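PDB 3PWX: putative flagellar hook-associated protein from Vibrio parahaemolyticus, which probably serves as a structural, possibly hook-associated, component of the bacterial flagellum, as a member of the flagellin family. Local coordinates for residues R18-I23 and E213-V218; Q25-I30 and G209-N214; K52-I57 and T76-Y81; D159-E164 and A174-S179; G121-R126 and T141-L146. All coordinates share one frame; numbering follows the deposited sequence.

Contact 1: residues R18-I23 and E213-V218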
# COMPACT_ATOMS: atom_id res chain seq x y z
N ARG A 18 9.73 -21.15 -9.06
CA ARG A 18 10.02 -19.74 -8.80
C ARG A 18 8.76 -18.91 -8.55
O ARG A 18 8.79 -17.98 -7.74
CB ARG A 18 10.81 -19.14 -9.94
CG ARG A 18 10.87 -17.64 -9.93
CD ARG A 18 11.68 -17.15 -11.13
NE ARG A 18 12.27 -15.82 -10.95
CZ ARG A 18 13.34 -15.37 -11.62
NH1 ARG A 18 13.98 -16.13 -12.50
NH2 ARG A 18 13.80 -14.15 -11.39
N GLU A 19 7.66 -19.22 -9.25
CA GLU A 19 6.39 -18.55 -9.02
C GLU A 19 5.78 -19.02 -7.70
O GLU A 19 5.24 -18.22 -6.94
CB GLU A 19 5.41 -18.74 -10.18
CG GLU A 19 4.08 -17.95 -10.02
CD GLU A 19 3.07 -18.16 -11.19
OE1 GLU A 19 3.46 -18.72 -12.28
OE2 GLU A 19 1.89 -17.75 -11.02
N ASN A 20 5.91 -20.30 -7.42
CA ASN A 20 5.49 -20.85 -6.13
C ASN A 20 6.24 -20.22 -4.96
O ASN A 20 5.64 -19.84 -3.96
CB ASN A 20 5.63 -22.36 -6.15
CG ASN A 20 4.56 -23.05 -5.38
OD1 ASN A 20 4.18 -22.61 -4.29
ND2 ASN A 20 4.06 -24.14 -5.92
N SER A 21 7.54 -20.05 -5.10
CA SER A 21 8.36 -19.41 -4.08
C SER A 21 8.04 -17.92 -3.87
O SER A 21 8.12 -17.42 -2.73
CB SER A 21 9.84 -19.57 -4.41
OG SER A 21 10.60 -18.50 -3.84
N ALA A 22 7.66 -17.21 -4.93
CA ALA A 22 7.24 -15.81 -4.79
C ALA A 22 5.97 -15.70 -3.92
O ALA A 22 5.98 -15.03 -2.89
CB ALA A 22 7.04 -15.17 -6.16
N ILE A 23 4.90 -16.39 -4.31
CA ILE A 23 3.69 -16.53 -3.50
C ILE A 23 3.96 -16.86 -2.02
O ILE A 23 3.39 -16.22 -1.08
CB ILE A 23 2.75 -17.56 -4.12
CG1 ILE A 23 2.52 -17.23 -5.62
CG2 ILE A 23 1.45 -17.66 -3.37
CD1 ILE A 23 1.61 -18.29 -6.38
N GLU A 213 -5.52 -19.58 -3.74
CA GLU A 213 -6.01 -20.06 -5.04
C GLU A 213 -4.85 -20.21 -6.02
O GLU A 213 -4.60 -21.29 -6.56
CB GLU A 213 -7.01 -19.09 -5.67
CG GLU A 213 -8.07 -18.54 -4.73
CD GLU A 213 -9.42 -18.34 -5.42
OE1 GLU A 213 -10.44 -18.33 -4.70
OE2 GLU A 213 -9.49 -18.23 -6.67
N ASN A 214 -4.14 -19.12 -6.24
CA ASN A 214 -3.01 -19.09 -7.13
C ASN A 214 -2.07 -20.24 -6.93
O ASN A 214 -1.69 -20.89 -7.89
CB ASN A 214 -2.25 -17.80 -6.94
CG ASN A 214 -2.26 -16.97 -8.16
OD1 ASN A 214 -3.08 -16.06 -8.29
ND2 ASN A 214 -1.35 -17.25 -9.07
N LYS A 215 -1.70 -20.49 -5.67
CA LYS A 215 -0.88 -21.64 -5.30
C LYS A 215 -1.54 -22.99 -5.64
O LYS A 215 -0.84 -23.96 -5.93
CB LYS A 215 -0.52 -21.62 -3.81
CG LYS A 215 0.87 -22.16 -3.53
CD LYS A 215 1.24 -22.23 -2.06
CE LYS A 215 0.47 -23.31 -1.32
NZ LYS A 215 0.39 -24.65 -1.98
N LEU A 216 -2.86 -23.06 -5.60
CA LEU A 216 -3.52 -24.26 -6.11
C LEU A 216 -3.19 -24.54 -7.55
O LEU A 216 -2.70 -25.63 -7.87
CB LEU A 216 -5.03 -24.19 -5.99
CG LEU A 216 -5.60 -25.21 -5.03
CD1 LEU A 216 -7.07 -24.87 -4.76
CD2 LEU A 216 -5.41 -26.64 -5.56
N PHE A 217 -3.48 -23.56 -8.40
CA PHE A 217 -3.38 -23.75 -9.84
C PHE A 217 -1.98 -24.15 -10.07
O PHE A 217 -1.76 -25.13 -10.76
CB PHE A 217 -3.72 -22.49 -10.65
CG PHE A 217 -5.09 -21.94 -10.35
CD1 PHE A 217 -6.25 -22.71 -10.59
CD2 PHE A 217 -5.24 -20.66 -9.80
CE1 PHE A 217 -7.52 -22.21 -10.29
CE2 PHE A 217 -6.53 -20.15 -9.50
CZ PHE A 217 -7.65 -20.93 -9.75
N VAL A 218 -1.04 -23.44 -9.44
CA VAL A 218 0.38 -23.75 -9.54
C VAL A 218 0.74 -25.17 -9.10
O VAL A 218 1.36 -25.86 -9.87
CB VAL A 218 1.31 -22.66 -8.90
CG1 VAL A 218 2.80 -23.01 -9.07
CG2 VAL A 218 1.05 -21.30 -9.54

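Contact 2: residues Q25-I30 and G209-N214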
# COMPACT_ATOMS: atom_id res chain seq x y z
N GLN A 25 6.53 -16.25 -0.43
CA GLN A 25 7.12 -15.09 0.19
C GLN A 25 6.07 -14.02 0.51
O GLN A 25 6.04 -13.46 1.62
CB GLN A 25 8.27 -14.51 -0.62
CG GLN A 25 9.18 -13.72 0.29
CD GLN A 25 10.14 -12.75 -0.48
OE1 GLN A 25 10.22 -11.54 -0.15
NE2 GLN A 25 10.86 -13.29 -1.50
N TYR A 26 5.18 -13.72 -0.45
CA TYR A 26 4.12 -12.76 -0.16
C TYR A 26 3.28 -13.20 1.01
O TYR A 26 2.93 -12.40 1.84
CB TYR A 26 3.23 -12.52 -1.35
CG TYR A 26 3.91 -11.84 -2.50
CD1 TYR A 26 4.63 -10.66 -2.32
CD2 TYR A 26 3.80 -12.33 -3.79
CE1 TYR A 26 5.29 -9.99 -3.45
CE2 TYR A 26 4.43 -11.68 -4.89
CZ TYR A 26 5.18 -10.52 -4.70
OH TYR A 26 5.75 -9.88 -5.78
N GLN A 27 2.95 -14.49 1.09
CA GLN A 27 2.06 -14.90 2.14
C GLN A 27 2.77 -14.85 3.48
O GLN A 27 2.12 -14.71 4.55
CB GLN A 27 1.48 -16.28 1.88
CG GLN A 27 0.67 -16.34 0.62
CD GLN A 27 -0.19 -17.58 0.60
OE1 GLN A 27 0.27 -18.62 0.17
NE2 GLN A 27 -1.45 -17.48 1.09
N SER A 28 4.09 -14.94 3.43
CA SER A 28 4.90 -14.74 4.63
C SER A 28 4.97 -13.28 5.04
O SER A 28 5.07 -13.00 6.22
CB SER A 28 6.30 -15.30 4.46
OG SER A 28 7.10 -14.86 5.53
N ASN A 29 4.92 -12.36 4.08
CA ASN A 29 4.89 -10.92 4.38
C ASN A 29 3.57 -10.59 5.03
O ASN A 29 3.52 -9.85 6.02
CB ASN A 29 5.05 -10.11 3.10
CG ASN A 29 6.48 -10.13 2.57
OD1 ASN A 29 7.39 -10.71 3.19
ND2 ASN A 29 6.69 -9.49 1.40
N ILE A 30 2.49 -11.15 4.48
CA ILE A 30 1.16 -10.92 4.99
C ILE A 30 0.91 -11.50 6.43
O ILE A 30 0.41 -10.80 7.33
CB ILE A 30 0.15 -11.50 4.03
CG1 ILE A 30 0.35 -10.86 2.64
CG2 ILE A 30 -1.27 -11.35 4.55
CD1 ILE A 30 -0.74 -11.31 1.66
N GLY A 209 -6.07 -14.87 0.35
CA GLY A 209 -6.99 -15.81 -0.31
C GLY A 209 -6.70 -16.00 -1.80
O GLY A 209 -6.77 -17.11 -2.34
N ALA A 210 -6.38 -14.90 -2.47
CA ALA A 210 -6.05 -14.93 -3.87
C ALA A 210 -4.71 -15.66 -4.11
O ALA A 210 -4.56 -16.41 -5.10
CB ALA A 210 -6.02 -13.54 -4.41
N HIS A 211 -3.75 -15.44 -3.19
CA HIS A 211 -2.46 -16.14 -3.21
C HIS A 211 -2.66 -17.63 -3.00
O HIS A 211 -1.93 -18.44 -3.54
CB HIS A 211 -1.57 -15.61 -2.10
CG HIS A 211 -0.88 -14.32 -2.44
ND1 HIS A 211 -0.43 -14.02 -3.70
CD2 HIS A 211 -0.52 -13.27 -1.66
CE1 HIS A 211 0.13 -12.83 -3.70
NE2 HIS A 211 0.10 -12.36 -2.47
N SER A 212 -3.63 -18.00 -2.16
CA SER A 212 -3.91 -19.41 -1.89
C SER A 212 -4.48 -20.14 -3.10
O SER A 212 -3.96 -21.19 -3.47
CB SER A 212 -4.84 -19.55 -0.67
OG SER A 212 -4.10 -19.52 0.53
N GLU A 213 -5.52 -19.58 -3.74
CA GLU A 213 -6.01 -20.06 -5.04
C GLU A 213 -4.85 -20.21 -6.02
O GLU A 213 -4.60 -21.29 -6.56
CB GLU A 213 -7.01 -19.09 -5.67
CG GLU A 213 -8.07 -18.54 -4.73
CD GLU A 213 -9.42 -18.34 -5.42
OE1 GLU A 213 -10.44 -18.33 -4.70
OE2 GLU A 213 -9.49 -18.23 -6.67
N ASN A 214 -4.14 -19.12 -6.24
CA ASN A 214 -3.01 -19.09 -7.13
C ASN A 214 -2.07 -20.24 -6.93
O ASN A 214 -1.69 -20.89 -7.89
CB ASN A 214 -2.25 -17.80 -6.94
CG ASN A 214 -2.26 -16.97 -8.16
OD1 ASN A 214 -3.08 -16.06 -8.29
ND2 ASN A 214 -1.35 -17.25 -9.07

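Contact 3: residues K52-I57 and T76-Y81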
# COMPACT_ATOMS: atom_id res chain seq x y z
N LYS A 52 -10.71 5.40 29.32
CA LYS A 52 -11.96 5.09 29.96
C LYS A 52 -11.88 5.33 31.50
O LYS A 52 -12.64 6.12 32.05
CB LYS A 52 -12.29 3.65 29.58
CG LYS A 52 -13.57 3.13 29.97
CD LYS A 52 -14.71 3.87 29.32
CE LYS A 52 -15.91 3.96 30.29
NZ LYS A 52 -16.08 2.76 31.19
N SER A 53 -10.92 4.70 32.17
CA SER A 53 -10.76 4.90 33.60
C SER A 53 -10.45 6.35 33.95
O SER A 53 -10.94 6.88 34.95
CB SER A 53 -9.67 3.99 34.16
OG SER A 53 -9.78 2.71 33.58
N MSE A 54 -9.64 7.00 33.12
CA MSE A 54 -9.33 8.37 33.39
C MSE A 54 -10.64 9.17 33.28
O MSE A 54 -10.92 10.00 34.13
CB MSE A 54 -8.27 8.82 32.45
CG MSE A 54 -7.91 10.26 32.45
SE MSE A 54 -6.36 10.43 31.22
CE MSE A 54 -5.09 9.37 32.25
N ARG A 55 -11.47 8.89 32.28
CA ARG A 55 -12.71 9.66 32.16
C ARG A 55 -13.71 9.45 33.35
O ARG A 55 -14.41 10.37 33.75
CB ARG A 55 -13.35 9.33 30.86
CG ARG A 55 -14.25 10.35 30.33
CD ARG A 55 -15.01 9.60 29.27
NE ARG A 55 -15.95 10.39 28.49
CZ ARG A 55 -17.28 10.25 28.52
NH1 ARG A 55 -17.87 9.34 29.32
NH2 ARG A 55 -18.01 11.02 27.71
N ASP A 56 -13.75 8.24 33.90
CA ASP A 56 -14.64 7.91 34.99
C ASP A 56 -14.28 8.66 36.28
O ASP A 56 -15.16 9.01 37.10
CB ASP A 56 -14.57 6.42 35.24
CG ASP A 56 -15.31 5.60 34.20
OD1 ASP A 56 -16.06 6.13 33.34
OD2 ASP A 56 -15.10 4.38 34.24
N ILE A 57 -12.98 8.88 36.45
CA ILE A 57 -12.42 9.60 37.59
C ILE A 57 -12.71 11.10 37.50
O ILE A 57 -13.16 11.72 38.49
CB ILE A 57 -10.89 9.38 37.70
CG1 ILE A 57 -10.57 7.96 38.19
CG2 ILE A 57 -10.26 10.44 38.59
CD1 ILE A 57 -9.15 7.52 37.86
N THR A 76 -3.47 10.35 42.24
CA THR A 76 -2.59 9.22 41.99
C THR A 76 -3.11 8.29 40.88
O THR A 76 -2.33 7.84 40.02
CB THR A 76 -2.43 8.41 43.29
OG1 THR A 76 -2.01 9.29 44.32
CG2 THR A 76 -1.43 7.25 43.16
N GLU A 77 -4.41 7.98 40.90
CA GLU A 77 -4.96 7.10 39.88
C GLU A 77 -4.99 7.75 38.48
O GLU A 77 -4.77 7.05 37.48
CB GLU A 77 -6.31 6.52 40.29
CG GLU A 77 -6.22 5.40 41.35
CD GLU A 77 -6.17 4.00 40.72
OE1 GLU A 77 -5.20 3.69 39.97
OE2 GLU A 77 -7.11 3.20 40.97
N LEU A 78 -5.22 9.07 38.43
CA LEU A 78 -5.08 9.80 37.16
C LEU A 78 -3.66 9.71 36.64
O LEU A 78 -3.46 9.28 35.48
CB LEU A 78 -5.49 11.26 37.23
CG LEU A 78 -6.99 11.56 37.25
CD1 LEU A 78 -7.19 13.04 37.58
CD2 LEU A 78 -7.75 11.14 35.95
N LYS A 79 -2.70 10.04 37.49
CA LYS A 79 -1.31 9.89 37.13
C LYS A 79 -0.94 8.48 36.70
O LYS A 79 -0.08 8.34 35.88
CB LYS A 79 -0.38 10.35 38.25
CG LYS A 79 -0.19 11.88 38.37
CD LYS A 79 0.65 12.20 39.64
CE LYS A 79 0.73 13.70 39.94
NZ LYS A 79 1.44 14.03 41.24
N SER A 80 -1.61 7.45 37.22
CA SER A 80 -1.37 6.06 36.79
C SER A 80 -1.74 5.77 35.37
O SER A 80 -0.93 5.17 34.66
CB SER A 80 -2.15 5.07 37.61
OG SER A 80 -1.22 4.36 38.37
N TYR A 81 -2.96 6.14 35.01
CA TYR A 81 -3.49 5.96 33.65
C TYR A 81 -2.75 6.86 32.65
O TYR A 81 -2.45 6.45 31.55
CB TYR A 81 -5.02 6.13 33.63
CG TYR A 81 -5.73 5.09 34.51
CD1 TYR A 81 -5.62 3.74 34.20
CD2 TYR A 81 -6.45 5.45 35.65
CE1 TYR A 81 -6.24 2.76 34.95
CE2 TYR A 81 -7.08 4.45 36.44
CZ TYR A 81 -6.96 3.10 36.05
OH TYR A 81 -7.51 2.05 36.71

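Contact 4: residues D159-E164 and A174-S179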
# COMPACT_ATOMS: atom_id res chain seq x y z
N ASP A 159 -2.88 16.94 32.99
CA ASP A 159 -2.01 17.61 33.98
C ASP A 159 -2.56 18.96 34.41
O ASP A 159 -2.49 19.30 35.58
CB ASP A 159 -0.53 17.72 33.49
CG ASP A 159 0.30 16.45 33.82
OD1 ASP A 159 -0.22 15.54 34.53
OD2 ASP A 159 1.46 16.34 33.39
N ALA A 160 -3.12 19.72 33.46
CA ALA A 160 -3.89 20.93 33.81
C ALA A 160 -5.11 20.64 34.76
O ALA A 160 -5.51 21.48 35.59
CB ALA A 160 -4.35 21.66 32.55
N LEU A 161 -5.68 19.45 34.62
CA LEU A 161 -6.78 19.07 35.47
C LEU A 161 -6.25 18.71 36.86
O LEU A 161 -6.80 19.15 37.83
CB LEU A 161 -7.64 17.96 34.84
CG LEU A 161 -8.75 17.61 35.86
CD1 LEU A 161 -9.83 18.68 35.89
CD2 LEU A 161 -9.34 16.25 35.66
N ILE A 162 -5.18 17.93 36.93
CA ILE A 162 -4.49 17.58 38.18
C ILE A 162 -4.09 18.82 39.01
O ILE A 162 -4.20 18.83 40.23
CB ILE A 162 -3.25 16.70 37.88
CG1 ILE A 162 -3.69 15.32 37.38
CG2 ILE A 162 -2.31 16.64 39.10
CD1 ILE A 162 -2.61 14.40 36.88
N ALA A 163 -3.63 19.86 38.34
CA ALA A 163 -3.34 21.14 38.96
C ALA A 163 -4.63 21.73 39.51
O ALA A 163 -4.72 22.11 40.67
CB ALA A 163 -2.68 22.08 37.92
N GLU A 164 -5.66 21.76 38.69
CA GLU A 164 -6.96 22.26 39.12
C GLU A 164 -7.57 21.42 40.28
O GLU A 164 -8.22 21.97 41.18
CB GLU A 164 -7.88 22.34 37.91
CG GLU A 164 -9.07 23.24 38.01
CD GLU A 164 -8.76 24.71 38.29
OE1 GLU A 164 -7.93 25.36 37.61
OE2 GLU A 164 -9.41 25.24 39.20
N ALA A 174 -14.26 24.48 34.04
CA ALA A 174 -13.86 24.65 32.68
C ALA A 174 -12.72 23.66 32.28
O ALA A 174 -12.71 23.12 31.15
CB ALA A 174 -13.45 26.09 32.42
N GLU A 175 -11.76 23.43 33.19
CA GLU A 175 -10.71 22.43 32.96
C GLU A 175 -11.32 21.05 32.92
O GLU A 175 -10.96 20.24 32.03
CB GLU A 175 -9.64 22.43 34.04
CG GLU A 175 -8.70 23.61 33.96
CD GLU A 175 -7.70 23.52 32.82
OE1 GLU A 175 -7.90 22.78 31.84
OE2 GLU A 175 -6.68 24.24 32.90
N VAL A 176 -12.22 20.77 33.88
CA VAL A 176 -13.00 19.53 33.84
C VAL A 176 -13.58 19.29 32.43
O VAL A 176 -13.34 18.24 31.84
CB VAL A 176 -14.09 19.50 34.97
CG1 VAL A 176 -15.21 18.45 34.72
CG2 VAL A 176 -13.40 19.31 36.33
N ASP A 177 -14.32 20.27 31.89
CA ASP A 177 -14.92 20.18 30.56
C ASP A 177 -13.85 20.12 29.45
O ASP A 177 -14.02 19.42 28.47
CB ASP A 177 -15.95 21.30 30.32
CG ASP A 177 -17.22 21.11 31.14
OD1 ASP A 177 -17.93 20.06 30.95
OD2 ASP A 177 -17.55 22.02 31.95
N ALA A 178 -12.72 20.80 29.60
CA ALA A 178 -11.67 20.63 28.58
C ALA A 178 -11.09 19.22 28.64
O ALA A 178 -10.83 18.60 27.60
CB ALA A 178 -10.58 21.69 28.69
N SER A 179 -10.99 18.71 29.86
CA SER A 179 -10.47 17.37 30.10
C SER A 179 -11.36 16.23 29.56
O SER A 179 -10.85 15.25 29.00
CB SER A 179 -10.20 17.16 31.58
OG SER A 179 -9.41 18.22 32.08

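Contact 5: residues G121-R126 and T141-L146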
# COMPACT_ATOMS: atom_id res chain seq x y z
N GLY A 121 7.79 11.35 17.96
CA GLY A 121 7.60 10.51 16.79
C GLY A 121 7.20 11.44 15.66
O GLY A 121 6.74 12.55 15.96
N ASN A 122 7.35 11.01 14.40
CA ASN A 122 6.81 11.74 13.27
C ASN A 122 5.59 10.94 12.79
O ASN A 122 5.18 10.01 13.47
CB ASN A 122 7.89 11.99 12.17
CG ASN A 122 8.35 10.69 11.46
OD1 ASN A 122 7.56 9.76 11.30
ND2 ASN A 122 9.59 10.61 11.06
N SER A 123 5.01 11.27 11.63
CA SER A 123 3.80 10.56 11.24
C SER A 123 3.89 9.83 9.88
O SER A 123 2.87 9.60 9.16
CB SER A 123 2.61 11.50 11.35
OG SER A 123 2.67 12.38 10.26
N ASP A 124 5.13 9.47 9.54
CA ASP A 124 5.44 8.73 8.35
C ASP A 124 4.86 7.33 8.35
O ASP A 124 4.81 6.65 9.39
CB ASP A 124 6.96 8.62 8.24
CG ASP A 124 7.60 9.89 7.73
OD1 ASP A 124 6.88 10.92 7.69
OD2 ASP A 124 8.82 9.86 7.41
N VAL A 125 4.52 6.83 7.18
CA VAL A 125 4.02 5.47 7.10
C VAL A 125 5.14 4.59 6.62
O VAL A 125 5.94 5.04 5.86
CB VAL A 125 2.76 5.35 6.13
CG1 VAL A 125 1.60 6.19 6.73
CG2 VAL A 125 3.10 5.85 4.78
N ARG A 126 5.25 3.40 7.16
CA ARG A 126 6.00 2.35 6.54
C ARG A 126 5.01 1.46 5.80
O ARG A 126 3.77 1.38 6.16
CB ARG A 126 6.68 1.47 7.59
CG ARG A 126 7.96 2.01 8.19
CD ARG A 126 7.72 2.66 9.52
NE ARG A 126 8.20 1.90 10.67
CZ ARG A 126 7.42 1.55 11.69
NH1 ARG A 126 7.91 0.90 12.75
NH2 ARG A 126 6.14 1.87 11.65
N THR A 141 0.64 5.97 14.00
CA THR A 141 1.50 6.89 14.71
C THR A 141 0.89 7.60 15.90
O THR A 141 -0.24 8.07 15.84
CB THR A 141 2.23 7.92 13.80
OG1 THR A 141 1.33 8.96 13.38
CG2 THR A 141 2.87 7.20 12.67
N ALA A 142 1.68 7.71 16.96
CA ALA A 142 1.28 8.52 18.12
C ALA A 142 1.01 9.93 17.62
O ALA A 142 0.07 10.58 18.02
CB ALA A 142 2.37 8.52 19.16
N GLN A 143 1.82 10.43 16.71
CA GLN A 143 1.60 11.80 16.32
C GLN A 143 0.29 12.07 15.63
O GLN A 143 -0.27 13.12 15.82
CB GLN A 143 2.73 12.32 15.47
CG GLN A 143 2.47 13.70 15.04
CD GLN A 143 3.74 14.38 14.84
OE1 GLN A 143 4.36 14.83 15.83
NE2 GLN A 143 4.20 14.43 13.57
N GLU A 144 -0.21 11.15 14.83
CA GLU A 144 -1.53 11.32 14.25
C GLU A 144 -2.64 11.05 15.28
O GLU A 144 -3.64 11.79 15.32
CB GLU A 144 -1.68 10.45 13.00
CG GLU A 144 -3.12 10.42 12.50
CD GLU A 144 -3.29 9.48 11.31
OE1 GLU A 144 -2.26 9.17 10.63
OE2 GLU A 144 -4.45 9.08 11.03
N ILE A 145 -2.44 10.04 16.13
CA ILE A 145 -3.46 9.64 17.13
C ILE A 145 -3.71 10.62 18.27
O ILE A 145 -4.88 10.83 18.71
CB ILE A 145 -3.20 8.19 17.62
CG1 ILE A 145 -3.39 7.21 16.41
CG2 ILE A 145 -4.13 7.82 18.67
CD1 ILE A 145 -2.81 5.82 16.60
N LEU A 146 -2.62 11.26 18.72
CA LEU A 146 -2.66 12.22 19.81
C LEU A 146 -3.06 13.64 19.35
O LEU A 146 -3.42 14.50 20.18
CB LEU A 146 -1.30 12.25 20.53
CG LEU A 146 -1.06 11.04 21.43
CD1 LEU A 146 0.24 11.13 22.27
CD2 LEU A 146 -2.23 10.80 22.43
O HOH W 1 4.53 9.71 16.02

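Contact 1: residues R18-I23 and E213-V218
Ile23 and Val218 form the apolar centre where the long helix 7-61 runs antiparallel to the C-terminal helix 172-223, the local axes 10.1 Å apart and at 161°. Both side chains are buried. The tip of Ile23 does the touching: CD1 of Ile23 lies 3.9 Å from CB of Asn214, the two side chains roughly perpendicular, and reaches CG2 of Val218 only at 4.4 Å. Val218 sends its two methyls to different neighbours. With CG1 of Val218 anti to the backbone N (chi1 -178°), that methyl packs 3.6 Å from ND2 of Asn20, while CG2 faces the carboxylate of Glu19.

Away from this buried pair the contact is more exposed and polar. Glu19, extended and exposed, brings OE2 no closer than 3.8 Å to ND2 of Asn214, a loose approach with the carboxylate and amide planes 55° apart. On another flank OD1 of Asn20 rests 3.4 Å from the aliphatic CG of the partly exposed Lys215, whose chain bends at chi3 and chi4; its NZ forms a salt bridge with Asp219. The chemistry implies a buried Ile-Val pair bordered by polar groups, with a hydrogen bond from Asn20 ND2 to Asp219 as a polar tie across the helices, in the part of helix 7-61 predicted to be coiled coil.

Contact 2: residues Q25-I30 and G209-N214
NE2 of Gln27 reaches across to OG of Ser212 in a weak hydrogen bond of 3.4 Å with an N-H...O angle of 153°, and it also makes a weak bond to Asp208, one turn before Ser212 on helix 172-223. The glutamine chain gets there by running extended past CB of His211: CG and CD of Gln27 both pass CB of His211, CG at 3.6 Å, the two side chains lying antiparallel alongside one another.

These residues belong to the antiparallel pairing of helix 7-61 with helix 172-223, on a part of the former predicted to be coiled coil; the local axes are 10.2 Å apart and run at 155°.

His211 is buried and points toward helix 7-61. NE2 of its imidazole approaches CB of Tyr26 at 3.3 Å, and the phenol and imidazole planes are almost parallel, at 8°. The rings are nevertheless offset with little overlap, their centroids 5.4 Å from each other. CD1 of Ile30 meets the imidazole at its edge, in plane, 3.9 Å from CD2 of His211.

The β-hairpin strand 127-131 lies against the same place. NE2 of His211 is hydrogen-bonded to the carbonyl of Val130, which probably fixes the rotation of the ring, and ND2 of Asn29 is bonded to the carbonyl of Thr129. On the 209-214 side, Ala210 packs on Leu206 of the second subunit.

Contact 3: residues K52-I57 and T76-Y81
Two antiparallel helices of the flagellin N-terminal helical region, 7-61 and 71-89, pack here as a helical hairpin, with Ser53 set over the ring of Tyr81. CB of Ser53 sits 3.5 Å from the centroid of the Tyr81 ring and 16° off the ring normal, a CH-pi contact over one face. OG of Ser53 turns back along its own helix to bond with the carbonyl of Glu49. At the edge of the same ring, near its plane, CD1 of Ile57 comes within 4.0 Å of CE2 of Tyr81, so one tyrosine is met from two directions by residues one turn apart.

The local axes run 9.3 Å from each other at 157°, and the CA atoms nearest each other are those of Met54 and Leu78. Met54, a selenomethionine in the crystal, has CG anti to the backbone N and then bends at chi3 (-65°). That bend carries CE of Met54 to 3.5 Å from CB of Tyr81. CG of Met54 touches CD2 of Leu78 at 3.6 Å, where the two chains lie roughly perpendicular. CG2 of Ile57 lies against CG of Leu78 at 3.7 Å, the two side chains running antiparallel, and CD1 of Ile57 also rests on the aliphatic CB of Glu77. Helix 154-166 covers the buried side, where Ile158 touches both Met54 and Leu78, and helix 172-223 adds Ile183 against Met54.

Contact 4: residues D159-E164 and A174-S179
Leu161 is buried against helix 172-223 through its CB and CD1. CB of Leu161 lies 3.3 Å from OG of Ser179, and CD1 of Leu161 meets CG2 of Val176 at 3.7 Å, the two side chains set at a slant. CG of Leu161 stands anti to the backbone N (chi1 178°), which lets CD1 come near Val176.

Beside it, Glu175 folds back at chi2 (-74°) and lays its carboxylate against Ala160, with OE2 of Glu175 3.5 Å from CB of Ala160. The aliphatic part of Glu175 also touches that of Glu164, CG to CG 4.1 Å. Their carboxylates stay apart and are turned to other partners: OE2 of Glu164 accepts from the backbone N of Ser169, and OE1 of Glu175 bonds with Gln157.

In the second shell, Gln157 bonds to OG of Ser179 as well, so its NE2 links the two side chains. The local axes are antiparallel, 9.2 Å apart at 153°, making an antiparallel helical hairpin of helix 154-166 and the start of helix 172-223 across a short turn. Asp159 pairs with Arg82 of helix 71-89, and Val176 touches Ala62 beyond the end of helix 7-61.

Contact 5: residues G121-R126 and T141-L146
The side-chain amide of Gln143 lies beside the backbone of Gly121 to Ser123; the carbonyl O of Gly121 is 3.3 Å from the modelled OE1 of Gln143, and the amide is probably turned over in the model. CB of Gln143 sits 3.9 Å from the carbonyl O of Asn122. A water bridges the two segments, donating to O of Asn122 at 2.6 Å and accepting from the backbone N of Gln143 at 2.9 Å.

Thr141 is the N-cap of the short helix 142-145. OG1 of Thr141, held between the backbone N and the carbonyl carbon (chi1 76°), accepts from N of Glu144 at 3.0 Å. The loop packs against this cap: CB of Ser123 comes within 3.5 Å of OG1 of Thr141, and CB of Thr141 lies 3.6 Å from O of Asn122.

The loop has its own brace, an Asx turn in which OD1 of Asn122 accepts from N of Asp124 at 3.0 Å. That donor stands well above the carbonyl plane, 44° out of it. ND2 of Asn122 and OD2 of Asp124 both bond with OG1 of Thr103. On the helix side, Ala142, Ile145 and Leu146 pack on Phe89 of helix 71-89.

Overall arrangement
From the N terminus, helix 7-61 supplies one side of contacts 1, 2 and 3 in turn. Contact 3 closes first, bringing helix 71-89 back against it. The chain then passes through the strands and loops of the middle region, where contact 5 closes a short loop around the hairpin 127-137, and contact 4 follows, folding helix 154-166 onto helix 172-223. Contacts 1 and 2 end on the same stretch of helix 172-223, sharing Glu213 and Asn214, and join the chain's two ends; contacts 3, 5 and 4 lie in series inside both. Contacts 3 and 4 touch through Leu78, Lys79 and Ile162, with centres of contacts 1 and 4 about 58 Å apart.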